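Local coordinates for putative aldo/keto reductase (Salmonella enterica subsp. enterica serovar Typhimurium, PDB 4R9O), which probably works as an NADP-dependent oxidoreductase of the aldo/keto reductase family, built on a TIM barrel, at residues G197-L202 with I207-W212; A166-L171 with A180-E185; V8-Q13 with Q259-I264; I186-Q191 with F289-A294. One frame throughout, in Å; residues are numbered along the deposited sequence.

All four contacts belong to one TIM barrel and are mainly buried. Contacts 1 and 2 are consecutive helix-to-strand packings on neighbouring beta-alpha-beta units. They meet through strands 182-185 and 210-212, which pair in the sheet. Contact 3 also reaches this sheet, through strand 261-264, but brings in the chain's N-terminal strand from far away in sequence. Contact 4 lies farthest out, about 19 Å between its centre and that of the chain, and joins a loop after strand 182-185 to helix 285-296. Contacts 1 and 3 rest on apolar side chains, and contact 1 adds one backbone bond. In contact 2 a phenylalanine ring lies against an asparagine CB. Contact 4 adds a glutamine amide to its apolar pair.

Contact 1 (G197-L202 with I207-W212); sequences GTLDQL and IRPMAW
This contact closes a beta-alpha-beta unit of the TIM barrel, in which helix 198-205 leads from strand 182-185 to the parallel strand 210-212. Segment 197-202 is the first part of that helix, with Gly197 as its N-cap. Segment 207-212 enters the next strand. Leu202 carries most of the packing. Its CG is anti to the carbonyl carbon (chi1 -65°), and its two methyls serve different partners. CD1 rests against the Pro209 ring, with Leu202 CD1 3.6 Å from Pro209 CB. Leu202 CD2 meets Ile207 CG2 at 4.0 Å, with the two side chains crossing at about a right angle. Leu199, one helical turn earlier, also crosses Pro209 at about a right angle: Leu199 CD2 is 4.1 Å from Pro209 CG. The Pro209 side chain starts toward the helix; its CB and CG lie against Leu202 CD1, and CG also meets Leu199 CD2.

Outside the pair, Leu202 also touches Asn182 of strand 182-185, and Ile207 packs on Phe168 of the preceding helix. The backbone of Pro209 bonds to Leu261, which ties this entry to the strand on its other side. Trp212, at the far end of the segment, is probably part of the NADP site, as in a close relative. One backbone bond joins the segments where the helix gives way to the next strand: Ile207 N donates to Leu202 O at 2.9 Å.

Contact 2 (A166-L171 with A180-E185); sequences AQFTLL and ATNQVE
Helix 165-173 passes outside strand 182-185 at a separation of 8.0 Å between Phe168 CA and Asn182 CA, the closest CA pair of the two segments. The helix links strand 155-161 to strand 182-185 in a beta-alpha-beta unit of the TIM barrel. At such a spacing the gap is bridged by side chains, and one ring does most of the work. Phe168 points toward the strand. With CG anti to the backbone N (chi1 -174°), its ring reaches Asn182 and Thr181. The ring atom Phe168 CD1 lies 4.1 Å from Asn182 CB, so it is the aliphatic base of the asparagine that it touches. The two side chains slide past each other in opposite directions, and ring and amide planes are 29° apart.

The polar ends are bonded to other residues: Asn182 ND2 donates to the carbonyl O of Phe163, and the OG1 of Thr181, whose side chain starts away from the helix, is hydrogen-bonded to Arg208 O, just before neighbouring strand 210-212. Gln201 and Leu205 of helix 198-205, and Leu179 of a loop, also touch the Phe168 ring. Ser161, a probable NADP-binding residue, has its side chain about 5 Å from that of Asn182. Of the backbone of 180-185, Thr181 O sits at the ring edge, near the ring plane, 4.2 Å from Phe168 CE1.

Contact 3 (V8-Q13 with Q259-I264); sequences VTIAPQ and QPLPII
This is a small, buried, purely apolar contact between the N-terminal end of the chain and the last strand of the barrel sheet. Val8 and Ile10 meet Leu261, and these three side chains make up the whole contact. The backbones stay well apart, with 8.6 Å between Ile10 CA and Leu261 CA. Leu261 points at segment 8-13 and turns its CD2 methyl to both partners, which sit side by side against it. Leu261 CD2 is 3.9 Å from Val8 CG2 and 3.8 Å from Ile10 CG2. Leu261 CG also lies 4.1 Å from Val8 CG2, so valine and leucine overlap over more than one carbon as they slide past each other in opposite directions. Ile10 comes in differently and crosses Leu261 at about a right angle.

The torsions help to sort the branches. In Ile10, CG1 takes the place between the backbone N and the carbonyl carbon (chi1 71°). That leaves CG2 anti to the carbonyl carbon, where it meets the leucine.

In the TIM barrel, strand 261-264 lies between strands 210-212 and 16-23 and is parallel to both. Strand 7-9 and the start of strand 16-23 form an antiparallel beta-hairpin, consistent with the N-terminal hairpin that covers the bottom of the barrel in aldo/keto reductases. Phe17 of strand 16-23 packs on both Ile10 and Leu261, and Val8 bonds to Phe17 through the backbone. Arg208 also ties the two segments together: its backbone bonds to Ile10, its NE donates to Gln259 O, and its side chain touches Val8 and Leu261.

Contact 4 (I186-Q191 with F289-A294); sequences ISPVHQ and FRIRKA
Gln191 meets Arg292 of helix 285-296, and Pro188 meets Ile291 beside it. The Gln191 amide lies against Arg292, OE1 on its side chain and NE2 near its backbone O. Gln191 CG is anti to the carbonyl carbon and the chain is extended beyond it, which carries the amide to the helix. Gln191 OE1 lies 3.2 Å from Arg292 CG and 3.3 Å from Arg292 NH1, at too poor an angle to bond the latter. Gln191 NE2 makes a weak hydrogen bond to Arg292 O at 3.4 Å. Pro188 CG lies 4.0 Å from Ile291 CG2, the two side chains side by side.

A bond within the loop positions the glutamine: Gln191 NE2 donates to Pro188 O at 2.8 Å and 169°, and that oxygen lies 5° out of the amide plane. Ser187 OG takes weak hydrogen bonds from Val189 N and His190 N. Trp252 of helix 245-254 packs on Pro188, Gln191 and Ile291.

The contact joins the loop after barrel strand 182-185 to a helix near the C-terminus, with the Pro188 side chain about 7 Å from Gly216 of the probable NADP site. The strong bond within the loop probably sets the amide's rotation, while its link to the helix is weaker.

Contact 1 (G197-L202 with I207-W212)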
loop_
_atom_site.group_PDB
_atom_site.type_symbol
_atom_site.label_atom_id
_atom_site.label_comp_id
_atom_site.label_asym_id
_atom_site.label_seq_id
_atom_site.Cartn_x
_atom_site.Cartn_y
_atom_site.Cartn_z
ATOM N N GLY C 197 -2.538 5.239 17.206
ATOM C CA GLY C 197 -3.260 6.250 17.966
ATOM C C GLY C 197 -4.399 5.701 18.796
ATOM O O GLY C 197 -4.926 6.373 19.681
ATOM N N THR C 198 -4.801 4.476 18.505
ATOM C CA THR C 198 -5.895 3.871 19.253
ATOM C C THR C 198 -5.527 3.720 20.720
ATOM O O THR C 198 -6.267 4.164 21.599
ATOM C CB THR C 198 -6.272 2.517 18.683
ATOM O OG1 THR C 198 -6.783 2.705 17.354
ATOM C CG2 THR C 198 -7.336 1.845 19.567
ATOM N N LEU C 199 -4.373 3.108 20.974
ATOM C CA LEU C 199 -3.934 2.839 22.338
ATOM C C LEU C 199 -3.370 4.087 23.018
ATOM O O LEU C 199 -3.406 4.189 24.253
ATOM C CB LEU C 199 -2.899 1.714 22.349
ATOM C CG LEU C 199 -3.442 0.347 21.911
ATOM C CD1 LEU C 199 -2.346 -0.718 21.865
ATOM C CD2 LEU C 199 -4.581 -0.087 22.816
ATOM N N ASP C 200 -2.844 5.026 22.224
ATOM C CA ASP C 200 -2.423 6.318 22.758
ATOM C C ASP C 200 -3.603 7.064 23.366
ATOM O O ASP C 200 -3.505 7.605 24.467
ATOM C CB ASP C 200 -1.783 7.192 21.671
ATOM C CG ASP C 200 -0.562 6.551 21.039
ATOM O OD1 ASP C 200 0.166 5.822 21.746
ATOM O OD2 ASP C 200 -0.342 6.772 19.827
ATOM N N GLN C 201 -4.712 7.118 22.623
ATOM C CA GLN C 201 -5.915 7.784 23.097
ATOM C C GLN C 201 -6.435 7.152 24.393
ATOM O O GLN C 201 -6.846 7.856 25.314
ATOM C CB GLN C 201 -7.020 7.744 22.030
ATOM C CG GLN C 201 -8.337 8.317 22.520
ATOM C CD GLN C 201 -9.467 8.076 21.555
ATOM O OE1 GLN C 201 -9.795 6.929 21.254
ATOM N NE2 GLN C 201 -10.040 9.153 21.022
ATOM N N LEU C 202 -6.430 5.827 24.456
ATOM C CA LEU C 202 -6.958 5.131 25.630
ATOM C C LEU C 202 -6.085 5.400 26.855
ATOM O O LEU C 202 -6.601 5.709 27.928
ATOM C CB LEU C 202 -7.078 3.621 25.374
ATOM C CG LEU C 202 -8.103 3.278 24.285
ATOM C CD1 LEU C 202 -8.117 1.780 24.002
ATOM C CD2 LEU C 202 -9.509 3.766 24.684
ATOM N N ILE C 207 -8.488 5.088 30.076
ATOM C CA ILE C 207 -9.485 4.063 29.795
ATOM C C ILE C 207 -8.763 2.807 29.354
ATOM O O ILE C 207 -7.949 2.838 28.430
ATOM C CB ILE C 207 -10.476 4.524 28.707
ATOM C CG1 ILE C 207 -11.330 5.680 29.243
ATOM C CG2 ILE C 207 -11.345 3.360 28.206
ATOM C CD1 ILE C 207 -12.059 6.464 28.197
ATOM N N ARG C 208 -9.051 1.694 30.022
ATOM C CA ARG C 208 -8.350 0.460 29.720
ATOM C C ARG C 208 -9.117 -0.384 28.702
ATOM O O ARG C 208 -10.315 -0.651 28.862
ATOM C CB ARG C 208 -8.090 -0.320 31.014
ATOM C CG ARG C 208 -7.167 0.442 31.965
ATOM C CD ARG C 208 -7.044 -0.204 33.339
ATOM N NE ARG C 208 -6.310 -1.471 33.318
ATOM C CZ ARG C 208 -5.686 -1.988 34.374
ATOM N NH1 ARG C 208 -5.695 -1.339 35.530
ATOM N NH2 ARG C 208 -5.048 -3.150 34.272
ATOM N N PRO C 209 -8.425 -0.808 27.637
ATOM C CA PRO C 209 -9.100 -1.624 26.624
ATOM C C PRO C 209 -9.239 -3.083 27.030
ATOM O O PRO C 209 -8.337 -3.630 27.678
ATOM C CB PRO C 209 -8.184 -1.499 25.414
ATOM C CG PRO C 209 -6.809 -1.311 26.025
ATOM C CD PRO C 209 -7.012 -0.549 27.303
ATOM N N MET C 210 -10.361 -3.703 26.671
ATOM C CA MET C 210 -10.456 -5.162 26.680
ATOM C C MET C 210 -9.841 -5.649 25.373
ATOM O O MET C 210 -10.137 -5.110 24.303
ATOM C CB MET C 210 -11.905 -5.642 26.807
ATOM C CG MET C 210 -12.648 -5.087 28.019
ATOM S SD MET C 210 -14.428 -5.356 27.916
ATOM C CE MET C 210 -14.507 -7.146 28.047
ATOM N N ALA C 211 -8.983 -6.656 25.449
ATOM C CA ALA C 211 -8.218 -7.079 24.283
ATOM C C ALA C 211 -8.710 -8.432 23.769
ATOM O O ALA C 211 -8.749 -9.421 24.519
ATOM C CB ALA C 211 -6.726 -7.132 24.619
ATOM N N TRP C 212 -9.109 -8.476 22.495
ATOM C CA TRP C 212 -9.522 -9.748 21.915
ATOM C C TRP C 212 -8.508 -10.240 20.872
ATOM O O TRP C 212 -7.612 -9.491 20.437
ATOM C CB TRP C 212 -10.955 -9.659 21.335
ATOM C CG TRP C 212 -11.206 -8.644 20.262
ATOM C CD1 TRP C 212 -11.530 -7.326 20.434
ATOM C CD2 TRP C 212 -11.207 -8.872 18.845
ATOM N NE1 TRP C 212 -11.715 -6.717 19.211
ATOM C CE2 TRP C 212 -11.521 -7.645 18.220
ATOM C CE3 TRP C 212 -10.968 -9.993 18.040
ATOM C CZ2 TRP C 212 -11.585 -7.507 16.834
ATOM C CZ3 TRP C 212 -11.042 -9.852 16.661
ATOM C CH2 TRP C 212 -11.347 -8.618 16.075
#

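Contact 2 (A166-L171 with A180-E185)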
loop_
_atom_site.group_PDB
_atom_site.type_symbol
_atom_site.label_atom_id
_atom_site.label_comp_id
_atom_site.label_asym_id
_atom_site.label_seq_id
_atom_site.Cartn_x
_atom_site.Cartn_y
_atom_site.Cartn_z
ATOM N N ALA C 166 -11.269 8.844 16.250
ATOM C CA ALA C 166 -12.252 9.846 15.824
ATOM C C ALA C 166 -13.690 9.325 16.019
ATOM O O ALA C 166 -14.592 10.071 16.408
ATOM C CB ALA C 166 -12.018 10.253 14.359
ATOM N N GLN C 167 -13.909 8.044 15.761
ATOM C CA GLN C 167 -15.228 7.460 16.044
ATOM C C GLN C 167 -15.537 7.469 17.547
ATOM O O GLN C 167 -16.678 7.721 17.964
ATOM C CB GLN C 167 -15.307 6.036 15.484
ATOM C CG GLN C 167 -15.394 6.023 13.945
ATOM C CD GLN C 167 -14.855 4.744 13.352
ATOM O OE1 GLN C 167 -14.915 4.527 12.138
ATOM N NE2 GLN C 167 -14.314 3.884 14.209
ATOM N N PHE C 168 -14.507 7.194 18.348
ATOM C CA PHE C 168 -14.627 7.201 19.798
ATOM C C PHE C 168 -14.994 8.611 20.285
ATOM O O PHE C 168 -15.910 8.785 21.089
ATOM C CB PHE C 168 -13.319 6.711 20.435
ATOM C CG PHE C 168 -13.386 6.549 21.930
ATOM C CD1 PHE C 168 -13.642 5.313 22.495
ATOM C CD2 PHE C 168 -13.190 7.634 22.765
ATOM C CE1 PHE C 168 -13.703 5.157 23.877
ATOM C CE2 PHE C 168 -13.257 7.493 24.141
ATOM C CZ PHE C 168 -13.515 6.250 24.699
ATOM N N THR C 169 -14.289 9.619 19.782
ATOM C CA THR C 169 -14.532 10.980 20.222
ATOM C C THR C 169 -15.912 11.482 19.798
ATOM O O THR C 169 -16.587 12.191 20.542
ATOM C CB THR C 169 -13.449 11.904 19.676
ATOM O OG1 THR C 169 -12.203 11.506 20.256
ATOM C CG2 THR C 169 -13.742 13.348 20.036
ATOM N N LEU C 170 -16.321 11.109 18.597
ATOM C CA LEU C 170 -17.654 11.433 18.110
ATOM C C LEU C 170 -18.734 10.949 19.085
ATOM O O LEU C 170 -19.588 11.728 19.514
ATOM C CB LEU C 170 -17.877 10.811 16.728
ATOM C CG LEU C 170 -19.335 10.786 16.238
ATOM C CD1 LEU C 170 -19.926 12.215 16.197
ATOM C CD2 LEU C 170 -19.428 10.112 14.874
ATOM N N LEU C 171 -18.693 9.665 19.434
ATOM C CA LEU C 171 -19.734 9.121 20.291
ATOM C C LEU C 171 -19.627 9.748 21.665
ATOM O O LEU C 171 -20.635 10.141 22.242
ATOM C CB LEU C 171 -19.653 7.594 20.377
ATOM C CG LEU C 171 -20.764 6.894 21.165
ATOM C CD1 LEU C 171 -22.166 7.352 20.749
ATOM C CD2 LEU C 171 -20.648 5.384 21.005
ATOM N N ALA C 180 -16.540 3.448 28.806
ATOM C CA ALA C 180 -15.706 2.767 29.782
ATOM C C ALA C 180 -14.662 1.859 29.143
ATOM O O ALA C 180 -13.776 1.352 29.833
ATOM C CB ALA C 180 -16.572 1.986 30.743
ATOM N N THR C 181 -14.764 1.642 27.834
ATOM C CA THR C 181 -13.747 0.866 27.131
ATOM C C THR C 181 -13.882 0.973 25.617
ATOM O O THR C 181 -14.934 1.352 25.082
ATOM C CB THR C 181 -13.782 -0.645 27.499
ATOM O OG1 THR C 181 -12.520 -1.244 27.178
ATOM C CG2 THR C 181 -14.868 -1.368 26.720
ATOM N N ASN C 182 -12.793 0.623 24.946
ATOM C CA ASN C 182 -12.791 0.391 23.512
ATOM C C ASN C 182 -12.128 -0.958 23.355
ATOM O O ASN C 182 -10.918 -1.090 23.527
ATOM C CB ASN C 182 -12.040 1.499 22.761
ATOM C CG ASN C 182 -12.132 1.372 21.232
ATOM O OD1 ASN C 182 -12.860 0.528 20.691
ATOM N ND2 ASN C 182 -11.400 2.247 20.527
ATOM N N GLN C 183 -12.949 -1.968 23.119
ATOM C CA GLN C 183 -12.495 -3.337 23.008
ATOM C C GLN C 183 -11.812 -3.535 21.659
ATOM O O GLN C 183 -12.438 -3.359 20.608
ATOM C CB GLN C 183 -13.684 -4.294 23.187
ATOM C CG GLN C 183 -13.288 -5.732 23.381
ATOM C CD GLN C 183 -14.474 -6.636 23.661
ATOM O OE1 GLN C 183 -14.741 -7.574 22.906
ATOM N NE2 GLN C 183 -15.165 -6.386 24.774
ATOM N N VAL C 184 -10.526 -3.876 21.672
ATOM C CA VAL C 184 -9.772 -3.913 20.421
ATOM C C VAL C 184 -8.836 -5.104 20.296
ATOM O O VAL C 184 -8.530 -5.769 21.291
ATOM C CB VAL C 184 -8.935 -2.628 20.241
ATOM C CG1 VAL C 184 -9.849 -1.393 20.152
ATOM C CG2 VAL C 184 -7.940 -2.488 21.366
ATOM N N GLU C 185 -8.373 -5.355 19.070
ATOM C CA GLU C 185 -7.515 -6.508 18.804
ATOM C C GLU C 185 -6.050 -6.204 19.095
ATOM O O GLU C 185 -5.488 -5.255 18.539
ATOM C CB GLU C 185 -7.660 -6.984 17.354
ATOM C CG GLU C 185 -6.805 -8.229 17.072
ATOM C CD GLU C 185 -7.021 -8.806 15.683
ATOM O OE1 GLU C 185 -7.814 -8.218 14.914
ATOM O OE2 GLU C 185 -6.387 -9.839 15.362
#

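Contact 3 (V8-Q13 with Q259-I264)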
loop_
_atom_site.group_PDB
_atom_site.type_symbol
_atom_site.label_atom_id
_atom_site.label_comp_id
_atom_site.label_asym_id
_atom_site.label_seq_id
_atom_site.Cartn_x
_atom_site.Cartn_y
_atom_site.Cartn_z
ATOM N N VAL C 8 -9.645 -4.393 38.673
ATOM C CA VAL C 8 -9.181 -3.143 38.099
ATOM C C VAL C 8 -10.354 -2.233 37.764
ATOM O O VAL C 8 -11.409 -2.695 37.335
ATOM C CB VAL C 8 -8.325 -3.386 36.824
ATOM C CG1 VAL C 8 -7.012 -4.081 37.169
ATOM C CG2 VAL C 8 -9.093 -4.192 35.794
ATOM N N THR C 9 -10.183 -0.940 38.001
ATOM C CA THR C 9 -11.152 0.040 37.526
ATOM C C THR C 9 -10.808 0.383 36.081
ATOM O O THR C 9 -9.731 0.897 35.806
ATOM C CB THR C 9 -11.150 1.306 38.398
ATOM O OG1 THR C 9 -11.360 0.935 39.766
ATOM C CG2 THR C 9 -12.254 2.259 37.964
ATOM N N ILE C 10 -11.718 0.098 35.153
ATOM C CA ILE C 10 -11.362 0.177 33.738
ATOM C C ILE C 10 -11.384 1.595 33.169
ATOM O O ILE C 10 -10.773 1.852 32.134
ATOM C CB ILE C 10 -12.277 -0.713 32.892
ATOM C CG1 ILE C 10 -13.687 -0.118 32.829
ATOM C CG2 ILE C 10 -12.302 -2.124 33.477
ATOM C CD1 ILE C 10 -14.631 -0.904 31.973
ATOM N N ALA C 11 -12.057 2.518 33.852
ATOM C CA ALA C 11 -12.185 3.897 33.380
ATOM C C ALA C 11 -12.525 4.792 34.573
ATOM O O ALA C 11 -13.011 4.280 35.582
ATOM C CB ALA C 11 -13.263 3.978 32.302
ATOM N N PRO C 12 -12.297 6.113 34.440
ATOM C CA PRO C 12 -12.843 7.067 35.412
ATOM C C PRO C 12 -14.366 6.940 35.499
ATOM O O PRO C 12 -15.036 6.946 34.461
ATOM C CB PRO C 12 -12.426 8.432 34.845
ATOM C CG PRO C 12 -11.230 8.139 33.999
ATOM C CD PRO C 12 -11.464 6.777 33.421
ATOM N N GLN C 13 -14.882 6.812 36.725
ATOM C CA GLN C 13 -16.301 6.551 37.003
ATOM C C GLN C 13 -16.747 5.169 36.508
ATOM O O GLN C 13 -17.931 4.831 36.579
ATOM C CB GLN C 13 -17.203 7.624 36.379
ATOM C CG GLN C 13 -16.666 9.050 36.433
ATOM C CD GLN C 13 -16.708 9.726 35.070
ATOM O OE1 GLN C 13 -17.769 9.846 34.454
ATOM N NE2 GLN C 13 -15.547 10.157 34.588
ATOM N N GLN C 259 -2.536 -0.763 29.550
ATOM C CA GLN C 259 -2.956 -1.731 30.579
ATOM C C GLN C 259 -4.217 -2.513 30.193
ATOM O O GLN C 259 -5.223 -2.452 30.885
ATOM C CB GLN C 259 -3.170 -1.014 31.916
ATOM C CG GLN C 259 -1.968 -0.171 32.345
ATOM C CD GLN C 259 -2.157 0.477 33.709
ATOM O OE1 GLN C 259 -2.151 -0.204 34.733
ATOM N NE2 GLN C 259 -2.330 1.796 33.725
ATOM N N PRO C 260 -4.147 -3.275 29.090
ATOM C CA PRO C 260 -5.297 -4.028 28.574
ATOM C C PRO C 260 -5.777 -5.139 29.514
ATOM O O PRO C 260 -4.997 -5.658 30.323
ATOM C CB PRO C 260 -4.762 -4.643 27.269
ATOM C CG PRO C 260 -3.497 -3.888 26.958
ATOM C CD PRO C 260 -2.939 -3.523 28.288
ATOM N N LEU C 261 -7.059 -5.477 29.389
ATOM C CA LEU C 261 -7.680 -6.630 30.033
ATOM C C LEU C 261 -7.855 -7.723 28.981
ATOM O O LEU C 261 -8.730 -7.614 28.112
ATOM C CB LEU C 261 -9.044 -6.265 30.633
ATOM C CG LEU C 261 -9.120 -5.307 31.832
ATOM C CD1 LEU C 261 -8.687 -3.876 31.493
ATOM C CD2 LEU C 261 -10.526 -5.316 32.392
ATOM N N PRO C 262 -7.017 -8.772 29.041
ATOM C CA PRO C 262 -7.093 -9.847 28.038
ATOM C C PRO C 262 -8.361 -10.683 28.160
ATOM O O PRO C 262 -8.735 -11.085 29.265
ATOM C CB PRO C 262 -5.850 -10.701 28.332
ATOM C CG PRO C 262 -4.924 -9.789 29.113
ATOM C CD PRO C 262 -5.846 -8.917 29.927
ATOM N N ILE C 263 -9.019 -10.929 27.027
ATOM C CA ILE C 263 -10.178 -11.817 26.980
ATOM C C ILE C 263 -9.723 -13.221 26.647
ATOM O O ILE C 263 -9.101 -13.443 25.607
ATOM C CB ILE C 263 -11.215 -11.367 25.929
ATOM C CG1 ILE C 263 -11.686 -9.939 26.224
ATOM C CG2 ILE C 263 -12.383 -12.361 25.860
ATOM C CD1 ILE C 263 -12.448 -9.296 25.069
ATOM N N ILE C 264 -10.011 -14.155 27.547
ATOM C CA ILE C 264 -9.680 -15.557 27.354
ATOM C C ILE C 264 -10.888 -16.238 26.729
ATOM O O ILE C 264 -12.015 -16.014 27.169
ATOM C CB ILE C 264 -9.330 -16.257 28.686
ATOM C CG1 ILE C 264 -8.442 -15.369 29.559
ATOM C CG2 ILE C 264 -8.701 -17.629 28.438
ATOM C CD1 ILE C 264 -8.344 -15.867 30.992
#

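Contact 4 (I186-Q191 with F289-A294)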
loop_
_atom_site.group_PDB
_atom_site.type_symbol
_atom_site.label_atom_id
_atom_site.label_comp_id
_atom_site.label_asym_id
_atom_site.label_seq_id
_atom_site.Cartn_x
_atom_site.Cartn_y
_atom_site.Cartn_z
ATOM N N ILE C 186 -5.437 -7.012 19.964
ATOM C CA ILE C 186 -4.033 -6.839 20.343
ATOM C C ILE C 186 -3.318 -8.173 20.519
ATOM O O ILE C 186 -3.738 -9.003 21.322
ATOM C CB ILE C 186 -3.867 -6.066 21.671
ATOM C CG1 ILE C 186 -4.756 -4.824 21.713
ATOM C CG2 ILE C 186 -2.394 -5.719 21.890
ATOM C CD1 ILE C 186 -4.783 -4.119 23.052
ATOM N N SER C 187 -2.231 -8.366 19.781
ATOM C CA SER C 187 -1.394 -9.550 19.921
ATOM C C SER C 187 -0.061 -9.287 19.237
ATOM O O SER C 187 0.066 -8.313 18.493
ATOM C CB SER C 187 -2.077 -10.776 19.314
ATOM O OG SER C 187 -1.938 -10.785 17.909
ATOM N N PRO C 188 0.943 -10.144 19.479
ATOM C CA PRO C 188 2.181 -9.992 18.705
ATOM C C PRO C 188 1.923 -10.184 17.207
ATOM O O PRO C 188 2.677 -9.684 16.375
ATOM C CB PRO C 188 3.091 -11.103 19.261
ATOM C CG PRO C 188 2.562 -11.386 20.631
ATOM C CD PRO C 188 1.073 -11.151 20.553
ATOM N N VAL C 189 0.840 -10.890 16.889
ATOM C CA VAL C 189 0.451 -11.209 15.513
ATOM C C VAL C 189 -0.295 -10.048 14.847
ATOM O O VAL C 189 -0.360 -9.950 13.623
ATOM C CB VAL C 189 -0.438 -12.485 15.490
ATOM C CG1 VAL C 189 -0.803 -12.887 14.076
ATOM C CG2 VAL C 189 0.267 -13.625 16.188
ATOM N N HIS C 190 -0.869 -9.170 15.662
ATOM C CA HIS C 190 -1.627 -8.038 15.153
ATOM C C HIS C 190 -1.313 -6.802 15.983
ATOM O O HIS C 190 -1.920 -6.594 17.035
ATOM C CB HIS C 190 -3.136 -8.329 15.185
ATOM C CG HIS C 190 -3.968 -7.246 14.564
ATOM N ND1 HIS C 190 -4.104 -7.109 13.203
ATOM C CD2 HIS C 190 -4.684 -6.240 15.122
ATOM C CE1 HIS C 190 -4.881 -6.068 12.943
ATOM N NE2 HIS C 190 -5.247 -5.526 14.092
ATOM N N GLN C 191 -0.369 -5.988 15.502
ATOM C CA GLN C 191 0.166 -4.877 16.284
ATOM C C GLN C 191 -0.111 -3.433 15.810
ATOM O O GLN C 191 0.487 -2.506 16.371
ATOM C CB GLN C 191 1.700 -5.023 16.404
ATOM C CG GLN C 191 2.221 -6.352 16.983
ATOM C CD GLN C 191 3.749 -6.351 17.172
ATOM O OE1 GLN C 191 4.344 -5.325 17.514
ATOM N NE2 GLN C 191 4.384 -7.492 16.923
ATOM N N PHE C 289 10.635 -6.778 23.232
ATOM C CA PHE C 289 11.000 -6.319 21.897
ATOM C C PHE C 289 11.435 -7.476 21.003
ATOM O O PHE C 289 11.165 -7.474 19.795
ATOM C CB PHE C 289 12.076 -5.238 21.989
ATOM C CG PHE C 289 11.508 -3.864 22.247
ATOM C CD1 PHE C 289 10.955 -3.129 21.212
ATOM C CD2 PHE C 289 11.496 -3.326 23.525
ATOM C CE1 PHE C 289 10.413 -1.876 21.439
ATOM C CE2 PHE C 289 10.961 -2.063 23.756
ATOM C CZ PHE C 289 10.422 -1.343 22.715
ATOM N N ARG C 290 12.072 -8.472 21.606
ATOM C CA ARG C 290 12.421 -9.701 20.901
ATOM C C ARG C 290 11.173 -10.404 20.385
ATOM O O ARG C 290 11.148 -10.898 19.259
ATOM C CB ARG C 290 13.198 -10.654 21.805
ATOM C CG ARG C 290 14.647 -10.827 21.437
ATOM C CD ARG C 290 15.189 -12.113 22.051
ATOM N NE ARG C 290 15.157 -12.070 23.509
ATOM C CZ ARG C 290 15.311 -13.131 24.298
ATOM N NH1 ARG C 290 15.270 -12.985 25.615
ATOM N NH2 ARG C 290 15.507 -14.334 23.771
ATOM N N ILE C 291 10.149 -10.466 21.229
ATOM C CA ILE C 291 8.841 -10.971 20.824
ATOM C C ILE C 291 8.246 -10.184 19.660
ATOM O O ILE C 291 7.837 -10.763 18.656
ATOM C CB ILE C 291 7.844 -10.932 21.977
ATOM C CG1 ILE C 291 8.278 -11.918 23.041
ATOM C CG2 ILE C 291 6.459 -11.349 21.489
ATOM C CD1 ILE C 291 8.387 -13.263 22.456
ATOM N N ARG C 292 8.187 -8.867 19.814
ATOM C CA ARG C 292 7.655 -7.999 18.766
ATOM C C ARG C 292 8.304 -8.305 17.420
ATOM O O ARG C 292 7.614 -8.481 16.413
ATOM C CB ARG C 292 7.864 -6.526 19.126
ATOM C CG ARG C 292 7.511 -5.555 17.996
ATOM C CD ARG C 292 7.944 -4.140 18.328
ATOM N NE ARG C 292 7.778 -3.226 17.196
ATOM C CZ ARG C 292 6.730 -2.420 17.027
ATOM N NH1 ARG C 292 5.745 -2.410 17.918
ATOM N NH2 ARG C 292 6.658 -1.623 15.965
ATOM N N LYS C 293 9.631 -8.389 17.429
ATOM C CA LYS C 293 10.424 -8.549 16.219
ATOM C C LYS C 293 10.297 -9.949 15.619
ATOM O O LYS C 293 10.261 -10.110 14.402
ATOM C CB LYS C 293 11.890 -8.222 16.518
ATOM C CG LYS C 293 12.090 -6.761 16.918
ATOM C CD LYS C 293 13.537 -6.440 17.268
ATOM C CE LYS C 293 13.706 -4.947 17.564
ATOM N NZ LYS C 293 15.113 -4.582 17.850
ATOM N N ALA C 294 10.226 -10.959 16.471
ATOM C CA ALA C 294 10.001 -12.318 15.993
ATOM C C ALA C 294 8.676 -12.394 15.225
ATOM O O ALA C 294 8.572 -13.091 14.211
ATOM C CB ALA C 294 10.014 -13.296 17.147
#